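Local coordinates for effector EagT6 (Pseudomonas aeruginosa, PDB 1TU1), which acts as a homodimer that is essential for loading the toxin Tse6 onto VgrG1a and so for its delivery to target cells, at residues S43-Q48 with V113-L118; K75-N80 with L88-W93; E96-M101 with T119-D124. All blocks are in the same frame, centred on the assembly; numbering follows the deposited sequence.

Contact 1 of 3, residues S43-Q48 with V113-L118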
loop_
_atom_site.group_PDB
_atom_site.type_symbol
_atom_site.label_atom_id
_atom_site.label_comp_id
_atom_site.label_asym_id
_atom_site.label_seq_id
_atom_site.Cartn_x
_atom_site.Cartn_y
_atom_site.Cartn_z
ATOM N N SER A 43 -4.629 -5.449 -2.963
ATOM C CA SER A 43 -3.488 -6.184 -2.450
ATOM C C SER A 43 -2.903 -7.075 -3.576
ATOM O O SER A 43 -3.450 -7.113 -4.681
ATOM C CB SER A 43 -3.869 -7.010 -1.233
ATOM O OG SER A 43 -4.877 -7.955 -1.535
ATOM N N ARG A 44 -1.729 -7.646 -3.312
ATOM C CA ARG A 44 -0.997 -8.492 -4.263
ATOM C C ARG A 44 -0.674 -9.824 -3.602
ATOM O O ARG A 44 -0.387 -9.881 -2.401
ATOM C CB ARG A 44 0.339 -7.861 -4.665
ATOM C CG ARG A 44 0.235 -6.577 -5.443
ATOM C CD ARG A 44 0.157 -5.336 -4.545
ATOM N NE ARG A 44 -0.029 -4.149 -5.355
ATOM C CZ ARG A 44 -0.739 -3.077 -5.051
ATOM N NH1 ARG A 44 -1.406 -2.998 -3.908
ATOM N NH2 ARG A 44 -0.778 -2.082 -5.950
ATOM N N ASP A 45 -0.647 -10.899 -4.408
ATOM C CA ASP A 45 -0.330 -12.230 -3.894
ATOM C C ASP A 45 0.582 -12.912 -4.930
ATOM O O ASP A 45 0.126 -13.281 -6.002
ATOM C CB ASP A 45 -1.636 -12.995 -3.672
ATOM C CG ASP A 45 -1.441 -14.386 -3.020
ATOM O OD1 ASP A 45 -0.302 -14.866 -2.870
ATOM O OD2 ASP A 45 -2.422 -15.057 -2.625
ATOM N N ALA A 46 1.864 -13.043 -4.590
ATOM C CA ALA A 46 2.859 -13.631 -5.482
ATOM C C ALA A 46 3.020 -15.162 -5.305
ATOM O O ALA A 46 3.977 -15.748 -5.817
ATOM C CB ALA A 46 4.184 -12.938 -5.308
ATOM N N SER A 47 2.077 -15.790 -4.625
ATOM C CA SER A 47 2.160 -17.219 -4.297
ATOM C C SER A 47 1.630 -18.158 -5.409
ATOM O O SER A 47 1.691 -19.381 -5.257
ATOM C CB SER A 47 1.407 -17.514 -2.995
ATOM O OG SER A 47 -0.003 -17.421 -3.155
ATOM N N GLN A 48 1.073 -17.619 -6.488
ATOM C CA GLN A 48 0.525 -18.466 -7.542
ATOM C C GLN A 48 1.651 -19.294 -8.143
ATOM O O GLN A 48 1.507 -20.496 -8.318
ATOM C CB GLN A 48 -0.163 -17.657 -8.647
ATOM C CG GLN A 48 -0.472 -18.524 -9.897
ATOM C CD GLN A 48 -1.252 -17.813 -10.969
ATOM O OE1 GLN A 48 -1.453 -16.584 -10.916
ATOM N NE2 GLN A 48 -1.721 -18.578 -11.948
ATOM N N VAL A 113 -0.768 -11.977 -8.394
ATOM C CA VAL A 113 -2.206 -11.875 -8.541
ATOM C C VAL A 113 -2.624 -10.530 -7.920
ATOM O O VAL A 113 -2.159 -10.205 -6.840
ATOM C CB VAL A 113 -2.923 -13.045 -7.855
ATOM C CG1 VAL A 113 -4.433 -12.868 -7.835
ATOM C CG2 VAL A 113 -2.572 -14.386 -8.562
ATOM N N LEU A 114 -3.431 -9.756 -8.634
ATOM C CA LEU A 114 -3.982 -8.500 -8.110
ATOM C C LEU A 114 -5.370 -8.776 -7.515
ATOM O O LEU A 114 -6.257 -9.305 -8.195
ATOM C CB LEU A 114 -4.070 -7.455 -9.206
ATOM C CG LEU A 114 -4.389 -6.008 -8.758
ATOM C CD1 LEU A 114 -3.204 -5.429 -7.995
ATOM C CD2 LEU A 114 -4.737 -5.162 -9.944
ATOM N N ILE A 115 -5.540 -8.414 -6.245
ATOM C CA ILE A 115 -6.743 -8.710 -5.476
ATOM C C ILE A 115 -7.404 -7.414 -5.059
ATOM O O ILE A 115 -6.728 -6.526 -4.510
ATOM C CB ILE A 115 -6.392 -9.525 -4.259
ATOM C CG1 ILE A 115 -5.751 -10.845 -4.690
ATOM C CG2 ILE A 115 -7.666 -9.821 -3.392
ATOM C CD1 ILE A 115 -5.264 -11.722 -3.570
ATOM N N THR A 116 -8.699 -7.270 -5.342
ATOM C CA THR A 116 -9.467 -6.121 -4.796
ATOM C C THR A 116 -10.522 -6.661 -3.855
ATOM O O THR A 116 -11.112 -7.735 -4.099
ATOM C CB THR A 116 -10.128 -5.282 -5.889
ATOM O OG1 THR A 116 -11.208 -6.019 -6.491
ATOM C CG2 THR A 116 -9.154 -4.965 -7.026
ATOM N N THR A 117 -10.743 -5.953 -2.739
ATOM C CA THR A 117 -11.615 -6.451 -1.705
ATOM C C THR A 117 -12.493 -5.302 -1.217
ATOM O O THR A 117 -11.974 -4.297 -0.720
ATOM C CB THR A 117 -10.815 -7.012 -0.543
ATOM O OG1 THR A 117 -9.917 -8.058 -0.965
ATOM C CG2 THR A 117 -11.749 -7.684 0.482
ATOM N N LEU A 118 -13.803 -5.423 -1.404
ATOM C CA LEU A 118 -14.767 -4.529 -0.742
ATOM C C LEU A 118 -15.190 -5.198 0.561
ATOM O O LEU A 118 -15.618 -6.352 0.559
ATOM C CB LEU A 118 -15.987 -4.303 -1.626
ATOM C CG LEU A 118 -17.118 -3.429 -1.018
ATOM C CD1 LEU A 118 -16.713 -1.976 -1.011
ATOM C CD2 LEU A 118 -18.384 -3.605 -1.823
HETATM O O HOH W 1 -7.490 -6.880 -1.362
#

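Contact 2 of 3, residues K75-N80 with L88-W93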
loop_
_atom_site.group_PDB
_atom_site.type_symbol
_atom_site.label_atom_id
_atom_site.label_comp_id
_atom_site.label_asym_id
_atom_site.label_seq_id
_atom_site.Cartn_x
_atom_site.Cartn_y
_atom_site.Cartn_z
ATOM N N LYS A 75 -21.679 -16.402 -3.589
ATOM C CA LYS A 75 -21.600 -16.588 -5.034
ATOM C C LYS A 75 -20.179 -16.432 -5.599
ATOM O O LYS A 75 -19.429 -15.524 -5.203
ATOM C CB LYS A 75 -22.533 -15.611 -5.755
ATOM C CG LYS A 75 -22.761 -15.994 -7.212
ATOM C CD LYS A 75 -23.835 -15.169 -7.886
ATOM C CE LYS A 75 -23.855 -15.425 -9.385
ATOM N NZ LYS A 75 -24.658 -14.415 -10.120
ATOM N N ARG A 76 -19.853 -17.309 -6.551
ATOM C CA ARG A 76 -18.609 -17.247 -7.297
ATOM C C ARG A 76 -18.892 -16.934 -8.759
ATOM O O ARG A 76 -19.830 -17.472 -9.356
ATOM C CB ARG A 76 -17.851 -18.555 -7.168
ATOM C CG ARG A 76 -16.735 -18.693 -8.175
ATOM C CD ARG A 76 -15.915 -19.920 -8.020
ATOM N NE ARG A 76 -14.971 -19.987 -9.123
ATOM C CZ ARG A 76 -13.836 -20.657 -9.097
ATOM N NH1 ARG A 76 -13.498 -21.391 -8.046
ATOM N NH2 ARG A 76 -13.043 -20.629 -10.161
ATOM N N TRP A 77 -18.091 -16.042 -9.331
ATOM C CA TRP A 77 -18.241 -15.633 -10.716
ATOM C C TRP A 77 -16.876 -15.706 -11.401
ATOM O O TRP A 77 -15.921 -15.064 -10.950
ATOM C CB TRP A 77 -18.737 -14.199 -10.855
ATOM C CG TRP A 77 -19.763 -13.685 -9.883
ATOM C CD1 TRP A 77 -19.717 -13.714 -8.512
ATOM C CD2 TRP A 77 -20.965 -12.983 -10.225
ATOM N NE1 TRP A 77 -20.832 -13.109 -7.988
ATOM C CE2 TRP A 77 -21.613 -12.641 -9.017
ATOM C CE3 TRP A 77 -21.567 -12.615 -11.438
ATOM C CZ2 TRP A 77 -22.837 -11.955 -8.982
ATOM C CZ3 TRP A 77 -22.782 -11.929 -11.407
ATOM C CH2 TRP A 77 -23.404 -11.606 -10.178
ATOM N N ASP A 78 -16.800 -16.467 -12.488
ATOM C CA ASP A 78 -15.614 -16.528 -13.335
ATOM C C ASP A 78 -15.793 -15.519 -14.437
ATOM O O ASP A 78 -16.728 -15.618 -15.228
ATOM C CB ASP A 78 -15.436 -17.912 -13.944
ATOM C CG ASP A 78 -15.079 -18.947 -12.924
ATOM O OD1 ASP A 78 -14.575 -18.582 -11.849
ATOM O OD2 ASP A 78 -15.251 -20.170 -13.107
ATOM N N ILE A 79 -14.899 -14.535 -14.479
ATOM C CA ILE A 79 -15.032 -13.433 -15.401
ATOM C C ILE A 79 -13.722 -13.102 -16.090
ATOM O O ILE A 79 -12.650 -13.549 -15.699
ATOM C CB ILE A 79 -15.607 -12.179 -14.671
ATOM C CG1 ILE A 79 -14.654 -11.663 -13.601
ATOM C CG2 ILE A 79 -16.942 -12.510 -13.994
ATOM C CD1 ILE A 79 -15.162 -10.412 -12.919
ATOM N N ASN A 80 -13.840 -12.298 -17.127
ATOM C CA ASN A 80 -12.712 -11.817 -17.873
ATOM C C ASN A 80 -12.616 -10.305 -17.721
ATOM O O ASN A 80 -13.589 -9.599 -17.989
ATOM C CB ASN A 80 -12.910 -12.158 -19.345
ATOM C CG ASN A 80 -11.775 -11.673 -20.196
ATOM O OD1 ASN A 80 -11.659 -10.484 -20.459
ATOM N ND2 ASN A 80 -10.915 -12.602 -20.637
ATOM N N LEU A 88 -14.561 -13.423 -9.070
ATOM C CA LEU A 88 -15.244 -12.717 -7.975
ATOM C C LEU A 88 -15.873 -13.704 -7.002
ATOM O O LEU A 88 -16.652 -14.608 -7.408
ATOM C CB LEU A 88 -16.301 -11.748 -8.521
ATOM C CG LEU A 88 -17.304 -11.131 -7.526
ATOM C CD1 LEU A 88 -16.599 -10.313 -6.468
ATOM C CD2 LEU A 88 -18.275 -10.244 -8.259
ATOM N N LEU A 89 -15.533 -13.549 -5.725
ATOM C CA LEU A 89 -16.128 -14.308 -4.648
ATOM C C LEU A 89 -16.854 -13.370 -3.700
ATOM O O LEU A 89 -16.206 -12.525 -3.053
ATOM C CB LEU A 89 -15.073 -15.025 -3.834
ATOM C CG LEU A 89 -14.215 -16.066 -4.536
ATOM C CD1 LEU A 89 -13.206 -16.554 -3.543
ATOM C CD2 LEU A 89 -15.077 -17.231 -5.073
ATOM N N ASP A 90 -18.180 -13.517 -3.627
ATOM C CA ASP A 90 -19.001 -12.843 -2.629
ATOM C C ASP A 90 -19.166 -13.773 -1.469
ATOM O O ASP A 90 -19.696 -14.876 -1.615
ATOM C CB ASP A 90 -20.359 -12.483 -3.193
ATOM C CG ASP A 90 -20.262 -11.486 -4.300
ATOM O OD1 ASP A 90 -19.284 -10.699 -4.303
ATOM O OD2 ASP A 90 -21.086 -11.411 -5.229
ATOM N N TYR A 91 -18.663 -13.361 -0.311
ATOM C CA TYR A 91 -18.761 -14.185 0.873
ATOM C C TYR A 91 -18.853 -13.383 2.159
ATOM O O TYR A 91 -18.563 -12.188 2.181
ATOM C CB TYR A 91 -17.617 -15.174 0.947
ATOM C CG TYR A 91 -16.195 -14.633 1.119
ATOM C CD1 TYR A 91 -15.609 -14.538 2.387
ATOM C CD2 TYR A 91 -15.400 -14.333 0.007
ATOM C CE1 TYR A 91 -14.305 -14.104 2.547
ATOM C CE2 TYR A 91 -14.094 -13.898 0.150
ATOM C CZ TYR A 91 -13.544 -13.784 1.413
ATOM O OH TYR A 91 -12.242 -13.364 1.558
ATOM N N GLN A 92 -19.276 -14.071 3.214
ATOM C CA GLN A 92 -19.309 -13.507 4.546
ATOM C C GLN A 92 -18.488 -14.370 5.472
ATOM O O GLN A 92 -18.256 -15.567 5.197
ATOM C CB GLN A 92 -20.759 -13.336 5.044
ATOM C CG GLN A 92 -21.504 -14.620 5.487
ATOM C CD GLN A 92 -22.923 -14.321 6.049
ATOM O OE1 GLN A 92 -23.828 -13.897 5.311
ATOM N NE2 GLN A 92 -23.100 -14.533 7.354
ATOM N N TRP A 93 -17.997 -13.751 6.539
ATOM C CA TRP A 93 -17.455 -14.483 7.667
ATOM C C TRP A 93 -17.663 -13.688 8.973
ATOM O O TRP A 93 -18.121 -12.541 8.948
ATOM C CB TRP A 93 -15.981 -14.842 7.463
ATOM C CG TRP A 93 -15.047 -13.673 7.397
ATOM C CD1 TRP A 93 -14.992 -12.717 6.412
ATOM C CD2 TRP A 93 -14.020 -13.332 8.337
ATOM N NE1 TRP A 93 -13.993 -11.813 6.684
ATOM C CE2 TRP A 93 -13.381 -12.163 7.857
ATOM C CE3 TRP A 93 -13.580 -13.881 9.544
ATOM C CZ2 TRP A 93 -12.339 -11.546 8.538
ATOM C CZ3 TRP A 93 -12.525 -13.259 10.220
ATOM C CH2 TRP A 93 -11.921 -12.109 9.705
#

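Contact 3 of 3, residues E96-M101 with T119-D124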
loop_
_atom_site.group_PDB
_atom_site.type_symbol
_atom_site.label_atom_id
_atom_site.label_comp_id
_atom_site.label_asym_id
_atom_site.label_seq_id
_atom_site.Cartn_x
_atom_site.Cartn_y
_atom_site.Cartn_z
ATOM N N GLU A 96 -14.385 -11.388 14.897
ATOM C CA GLU A 96 -14.502 -10.942 16.275
ATOM C C GLU A 96 -15.950 -10.902 16.728
ATOM O O GLU A 96 -16.324 -10.026 17.483
ATOM C CB GLU A 96 -13.838 -9.562 16.455
ATOM C CG GLU A 96 -12.336 -9.660 16.640
ATOM C CD GLU A 96 -11.663 -8.322 16.920
ATOM O OE1 GLU A 96 -12.222 -7.239 16.539
ATOM O OE2 GLU A 96 -10.566 -8.374 17.518
ATOM N N GLY A 97 -16.762 -11.841 16.246
ATOM C CA GLY A 97 -18.139 -12.008 16.687
ATOM C C GLY A 97 -19.209 -11.366 15.820
ATOM O O GLY A 97 -20.399 -11.486 16.119
ATOM N N ARG A 98 -18.828 -10.651 14.771
ATOM C CA ARG A 98 -19.836 -10.035 13.927
ATOM C C ARG A 98 -19.594 -10.298 12.451
ATOM O O ARG A 98 -18.458 -10.504 12.007
ATOM C CB ARG A 98 -19.915 -8.550 14.192
ATOM C CG ARG A 98 -18.724 -7.775 13.717
ATOM C CD ARG A 98 -18.874 -6.281 13.882
ATOM N NE ARG A 98 -18.167 -5.556 12.823
ATOM C CZ ARG A 98 -18.665 -4.536 12.131
ATOM N NH1 ARG A 98 -19.894 -4.076 12.348
ATOM N NH2 ARG A 98 -17.918 -3.963 11.199
ATOM N N ASP A 99 -20.670 -10.245 11.680
ATOM C CA ASP A 99 -20.595 -10.676 10.298
ATOM C C ASP A 99 -20.221 -9.547 9.352
ATOM O O ASP A 99 -20.760 -8.436 9.429
ATOM C CB ASP A 99 -21.900 -11.329 9.872
ATOM C CG ASP A 99 -22.199 -12.597 10.659
ATOM O OD1 ASP A 99 -21.257 -13.307 11.111
ATOM O OD2 ASP A 99 -23.368 -12.949 10.875
ATOM N N LEU A 100 -19.282 -9.858 8.467
ATOM C CA LEU A 100 -18.828 -8.953 7.430
ATOM C C LEU A 100 -19.130 -9.545 6.069
ATOM O O LEU A 100 -19.006 -10.753 5.883
ATOM C CB LEU A 100 -17.323 -8.779 7.539
ATOM C CG LEU A 100 -16.774 -8.028 8.746
ATOM C CD1 LEU A 100 -15.304 -7.866 8.503
ATOM C CD2 LEU A 100 -17.451 -6.687 8.933
ATOM N N MET A 101 -19.524 -8.686 5.135
ATOM C CA MET A 101 -19.751 -9.040 3.747
ATOM C C MET A 101 -18.570 -8.576 2.892
ATOM O O MET A 101 -18.202 -7.396 2.904
ATOM C CB MET A 101 -21.030 -8.370 3.260
ATOM C CG MET A 101 -21.600 -8.894 1.955
ATOM S SD MET A 101 -21.857 -10.702 1.910
ATOM C CE MET A 101 -21.682 -10.935 0.109
ATOM N N THR A 119 -15.084 -4.476 1.671
ATOM C CA THR A 119 -15.500 -4.978 2.944
ATOM C C THR A 119 -16.572 -4.072 3.523
ATOM O O THR A 119 -16.377 -2.868 3.661
ATOM C CB THR A 119 -14.330 -5.035 3.896
ATOM O OG1 THR A 119 -13.307 -5.878 3.366
ATOM C CG2 THR A 119 -14.742 -5.708 5.209
ATOM N N THR A 120 -17.699 -4.672 3.868
ATOM C CA THR A 120 -18.828 -3.947 4.441
ATOM C C THR A 120 -19.577 -4.920 5.345
ATOM O O THR A 120 -19.057 -5.979 5.663
ATOM C CB THR A 120 -19.692 -3.385 3.311
ATOM O OG1 THR A 120 -20.668 -2.487 3.836
ATOM C CG2 THR A 120 -20.520 -4.489 2.633
ATOM N N THR A 121 -20.761 -4.541 5.814
ATOM C CA THR A 121 -21.634 -5.474 6.537
ATOM C C THR A 121 -22.709 -5.915 5.564
ATOM O O THR A 121 -22.948 -5.240 4.580
ATOM C CB THR A 121 -22.334 -4.786 7.733
ATOM O OG1 THR A 121 -23.055 -3.649 7.262
ATOM C CG2 THR A 121 -21.332 -4.218 8.724
ATOM N N PRO A 122 -23.397 -7.016 5.847
ATOM C CA PRO A 122 -24.519 -7.425 4.988
ATOM C C PRO A 122 -25.555 -6.318 4.800
ATOM O O PRO A 122 -25.992 -6.074 3.673
ATOM C CB PRO A 122 -25.086 -8.647 5.706
ATOM C CG PRO A 122 -23.955 -9.158 6.535
ATOM C CD PRO A 122 -23.162 -7.965 6.949
ATOM N N ALA A 123 -25.885 -5.601 5.872
ATOM C CA ALA A 123 -26.842 -4.493 5.797
ATOM C C ALA A 123 -26.395 -3.363 4.874
ATOM O O ALA A 123 -27.225 -2.708 4.244
ATOM C CB ALA A 123 -27.143 -3.940 7.209
ATOM N N ASP A 124 -25.091 -3.114 4.802
ATOM C CA ASP A 124 -24.584 -1.978 4.023
ATOM C C ASP A 124 -24.166 -2.328 2.594
ATOM O O ASP A 124 -23.881 -1.433 1.810
ATOM C CB ASP A 124 -23.402 -1.313 4.753
ATOM C CG ASP A 124 -23.829 -0.609 6.033
ATOM O OD1 ASP A 124 -25.058 -0.426 6.239
ATOM O OD2 ASP A 124 -23.007 -0.214 6.885
#

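Contact 1 of 3, residues S43-Q48 with V113-L118
S43 meets I115 as a hydrogen-bonded antiparallel pair: S43 N gives to I115 O at 2.8 Å, and I115 N returns a bond to S43 O. The hydroxyl of S43 is turned in between its own backbone N and carbonyl carbon (chi1 60°), which sets S43 OG over the branched carbon of I115, 3.5 Å from I115 CB. A water lies 2.8 Å from S43 OG and 2.7 Å from T117 OG1, bridging the two hydroxyls and giving a weaker bond to I115 O. R44 points to the other face of the sheet, with L114. Its backbone sends CA-H toward V113 O, while the chain bends at CG so that CD1 of L114 lies obliquely against the guanidinium. The charged end is held by the second subunit, where E10 of that subunit forms a salt bridge with R44 NH2. D45 returns to the face of S43 and completes the ladder with V113, each backbone N bonding the other residue's O at 2.9 Å. CB of D45 packs on CD1 of I115. With CG anti to the backbone N (chi1 -175°), its carboxylate turns to the chain ahead. S47 OG lies 2.6 Å from D45 OD1, which also takes the backbone N of S47 from the same face of the carboxylate, and OD2 bonds Y56 of helix 53-67. Q48 then crosses V113 at about a right angle, with Q48 OE1 3.4 Å from V113 CG2, while its NE2 bonds A51 O and E108. The whole is an antiparallel ladder between two inner strands of the six-stranded sheet, finished by an Asx turn at D45 where strand 38-45 gives way to the chain leading into helix 53-67.

Contact 2 of 3, residues K75-N80 with L88-W93
W77 and L88 form the close-packed part of this strand pair. Their side chains run alongside each other, and CD2 of L88 sits over one face of the indole, 3.9 Å from the centroid of the W77 five-membered ring and only 15° off its normal, a CH-pi contact. CG of the same leucine touches W77 CD1. With its CG beside the backbone N (chi1 -38°), the tryptophan carries W77 NE1 to 3.2 Å from D90 OD2; this bond is bent, and the donor stands well above the carboxylate plane. The other oxygen, D90 OD1, is engaged by a salt bridge to R103, so the carboxylate joins the indole to the next strand. Paired backbone bonds link W77 with L88 and K75 with D90.

The solvent side, at K75, is looser: its chain extends away from strand 84-95, and NZ lies above the rim of the indole face opposite L88.

On the other face of the sheet, under V57 and L61 of helix 53-67, partly exposed R76 packs on buried L89. R76 CB lies 3.7 Å from L89 CD2, with CG close behind; the extended chain then delivers NE and NH2 side-on to D78 OD1 in a salt bridge within its own strand. Strand 72-81 is one of the two outermost strands of the sheet within this chain, and strand 84-95 has strand 98-107 on its other flank.

Contact 3 of 3, residues E96-M101 with T119-D124
The guanidinium of R98, the flat group on the strand side, is met obliquely by a methyl, T121 CG2 standing 3.9 Å from R98 NH1. The ring of P122 has the backbone of D99 at one corner, with P122 CD 3.5 Å from D99 O, and M101 CB near its CD and N. Further in, M101 and T120 form a hydrogen-bonded antiparallel pair: M101 N gives to T120 O at 2.8 Å, and T120 N gives to M101 O. T120 CG2, set between its backbone N and carbonyl carbon, leans back over this pair and lies 4.0 Å from M101 CB. On the other face of the strands the methyls L100 CD1 and T119 CG2 touch, also 4.0 Å apart. Beyond T120 the chain turns, and T121 OG1 accepts from D124 N, an ST motif just ahead of helix 125-137, whose L125 touches both M101 and T120. Polar pairing between the segments therefore rests on two backbone bonds, while the threonine, leucine, methionine and proline side chains contribute apolar contacts; this end of the hairpin is joined by main-chain bonding and carbon packing rather than by charge.

How the contacts relate
All three contacts belong to one six-stranded antiparallel sheet, ordered 25-29, 38-45, 113-120, 98-107, 84-95, 72-81. Contact 1 joins 38-45 to 113-120, contact 3 joins 113-120 to 98-107, and contact 2 joins 84-95 to 72-81. Contacts 2 and 3 touch across the remaining step from 98-107 to 84-95, where W93 O probably bonds L100 N at 3.0 Å. Contacts 1 and 3 share strand 113-120 yet have centres about 21 Å apart; contact 2 lies about 14 Å from contact 1 and 16 Å from contact 3, centre to centre. Along the chain, contact 2 is nested within contact 1 and closes before contact 3 opens, whereas contacts 1 and 3 interleave, tying distant sequence into one sheet.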